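Teichoic acid D-alanine hydrolase (Staphylococcus aureus, PDB 5ZH8) removes D-alanyl esters from wall teichoic acid and lipoteichoic acid, and affects methicillin resistance, autolysis and cell wall structure. Local coordinates at residues 163-168 / 199-204. Residues are numbered along the deposited sequence; the frame is centred on the assembly and turned at random.
Sequences KPIPLK and RGIDPK
Ile165 and Ile201 meet tip to tip, CD1 of Ile165 lying 3.6 Å from CD1 of Ile201, and this apolar pair joins the two loops. In Ile165, CG1 stands anti to the carbonyl carbon (chi1 -56°) and the chain continues extended, carrying CD1 across to the other loop. Ile165 is buried, its side chain also touching Val152 of helix 152-155, whereas Ile201 is partly exposed and rests in addition on Thr161.

The other branch of Ile201 meets a lysine. Lys163 crosses Ile201 at about a right angle and brings NZ to 4.0 Å from CG2 of Ile201, a van der Waals approach rather than a polar bond. Bends at chi3 and chi4 turn the end of the lysine toward the second loop, where its ammonium group makes a cation-pi contact with Tyr206.

No hydrogen bond links the two segments, and they bury just 150 Å² together; each backbone is hydrogen-bonded to other parts of the chain, Ile165 with Val152 and Asp202 with Gly176. A salt bridge from Lys204 NZ to Asp202 OD1 (3.5 Å) lies within the 199-204 loop and does not cross the contact.

The contact is plain loop-to-loop packing in the helical part of a beta-lactamase-family fold, away from the large antiparallel sheet: the lead-in to helix 167-171, with Pro166 at the N-cap position, meets the loop that leaves helix 189-199 through Gly200.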
loop_
_atom_site.group_PDB
_atom_site.type_symbol
_atom_site.label_atom_id
_atom_site.label_comp_id
_atom_site.label_asym_id
_atom_site.label_seq_id
_atom_site.Cartn_x
_atom_site.Cartn_y
_atom_site.Cartn_z
ATOM N N LYS A 163 -24.410 -14.717 -19.140
ATOM C CA LYS A 163 -23.821 -15.172 -20.387
ATOM C C LYS A 163 -22.773 -16.231 -20.048
ATOM O O LYS A 163 -22.266 -16.256 -18.927
ATOM C CB LYS A 163 -23.181 -13.986 -21.114
ATOM C CG LYS A 163 -24.154 -12.848 -21.400
ATOM C CD LYS A 163 -23.521 -11.725 -22.210
ATOM C CE LYS A 163 -22.571 -10.861 -21.381
ATOM N NZ LYS A 163 -23.260 -9.939 -20.428
ATOM N N PRO A 164 -22.429 -17.105 -21.014
ATOM C CA PRO A 164 -21.420 -18.130 -20.738
ATOM C C PRO A 164 -20.022 -17.542 -20.613
ATOM O O PRO A 164 -19.674 -16.627 -21.356
ATOM C CB PRO A 164 -21.503 -19.041 -21.964
ATOM C CG PRO A 164 -21.984 -18.154 -23.056
ATOM C CD PRO A 164 -22.929 -17.188 -22.399
ATOM N N ILE A 165 -19.241 -18.059 -19.669
ATOM C CA ILE A 165 -17.867 -17.601 -19.438
ATOM C C ILE A 165 -16.876 -18.728 -19.710
ATOM O O ILE A 165 -16.822 -19.680 -18.937
ATOM C CB ILE A 165 -17.662 -17.207 -17.961
ATOM C CG1 ILE A 165 -18.675 -16.152 -17.511
ATOM C CG2 ILE A 165 -16.224 -16.747 -17.722
ATOM C CD1 ILE A 165 -18.743 -16.008 -16.001
ATOM N N PRO A 166 -16.083 -18.634 -20.792
ATOM C CA PRO A 166 -15.094 -19.695 -20.993
ATOM C C PRO A 166 -14.030 -19.680 -19.899
ATOM O O PRO A 166 -13.745 -18.619 -19.341
ATOM C CB PRO A 166 -14.486 -19.368 -22.366
ATOM C CG PRO A 166 -14.784 -17.934 -22.601
ATOM C CD PRO A 166 -16.057 -17.630 -21.871
ATOM N N LEU A 167 -13.464 -20.847 -19.590
ATOM C CA LEU A 167 -12.398 -20.948 -18.590
ATOM C C LEU A 167 -11.271 -19.970 -18.896
ATOM O O LEU A 167 -10.666 -19.416 -17.981
ATOM C CB LEU A 167 -11.821 -22.364 -18.544
ATOM C CG LEU A 167 -12.676 -23.488 -17.975
ATOM C CD1 LEU A 167 -11.915 -24.804 -18.068
ATOM C CD2 LEU A 167 -13.064 -23.198 -16.533
ATOM N N LYS A 168 -10.995 -19.777 -20.186
ATOM C CA LYS A 168 -9.933 -18.887 -20.642
ATOM C C LYS A 168 -10.148 -17.445 -20.188
ATOM O O LYS A 168 -9.185 -16.763 -19.847
ATOM C CB LYS A 168 -9.806 -18.938 -22.169
ATOM C CG LYS A 168 -8.553 -18.249 -22.688
ATOM C CD LYS A 168 -8.356 -18.410 -24.182
ATOM C CE LYS A 168 -6.889 -18.207 -24.544
ATOM N NZ LYS A 168 -6.664 -17.926 -25.990
ATOM N N ARG A 199 -23.282 -12.740 -7.039
ATOM C CA ARG A 199 -22.954 -11.401 -7.515
ATOM C C ARG A 199 -22.963 -11.361 -9.037
ATOM O O ARG A 199 -23.438 -10.401 -9.624
ATOM C CB ARG A 199 -21.594 -10.957 -7.002
ATOM C CG ARG A 199 -21.504 -10.857 -5.490
ATOM C CD ARG A 199 -20.509 -9.787 -5.095
ATOM N NE ARG A 199 -21.052 -8.458 -5.366
ATOM C CZ ARG A 199 -20.331 -7.370 -5.637
ATOM N NH1 ARG A 199 -18.996 -7.411 -5.698
ATOM N NH2 ARG A 199 -20.959 -6.218 -5.867
ATOM N N GLY A 200 -22.383 -12.386 -9.657
ATOM C CA GLY A 200 -22.472 -12.587 -11.091
ATOM C C GLY A 200 -21.737 -11.561 -11.929
ATOM O O GLY A 200 -20.696 -11.020 -11.533
ATOM N N ILE A 201 -22.309 -11.282 -13.096
ATOM C CA ILE A 201 -21.653 -10.485 -14.142
ATOM C C ILE A 201 -21.943 -8.994 -14.015
ATOM O O ILE A 201 -23.014 -8.588 -13.562
ATOM C CB ILE A 201 -22.029 -11.021 -15.560
ATOM C CG1 ILE A 201 -20.917 -11.927 -16.074
ATOM C CG2 ILE A 201 -22.213 -9.923 -16.609
ATOM C CD1 ILE A 201 -20.584 -13.062 -15.136
ATOM N N ASP A 202 -20.965 -8.197 -14.430
ATOM C CA ASP A 202 -21.104 -6.754 -14.533
ATOM C C ASP A 202 -21.090 -6.381 -16.021
ATOM O O ASP A 202 -20.033 -6.448 -16.662
ATOM C CB ASP A 202 -19.955 -6.074 -13.796
ATOM C CG ASP A 202 -20.074 -4.569 -13.796
ATOM O OD1 ASP A 202 -21.210 -4.055 -13.835
ATOM O OD2 ASP A 202 -19.024 -3.897 -13.746
ATOM N N PRO A 203 -22.264 -6.020 -16.584
ATOM C CA PRO A 203 -22.383 -5.848 -18.032
ATOM C C PRO A 203 -21.336 -4.944 -18.659
ATOM O O PRO A 203 -20.714 -5.355 -19.625
ATOM C CB PRO A 203 -23.778 -5.251 -18.201
ATOM C CG PRO A 203 -24.556 -5.839 -17.080
ATOM C CD PRO A 203 -23.592 -6.038 -15.944
ATOM N N LYS A 204 -21.142 -3.742 -18.118
ATOM C CA LYS A 204 -20.195 -2.764 -18.679
ATOM C C LYS A 204 -18.760 -3.298 -18.763
ATOM O O LYS A 204 -18.015 -2.936 -19.667
ATOM C CB LYS A 204 -20.238 -1.444 -17.891
ATOM C CG LYS A 204 -19.760 -1.506 -16.441
ATOM C CD LYS A 204 -19.897 -0.157 -15.738
ATOM C CE LYS A 204 -21.351 0.242 -15.491
ATOM N NZ LYS A 204 -22.096 -0.766 -14.686
#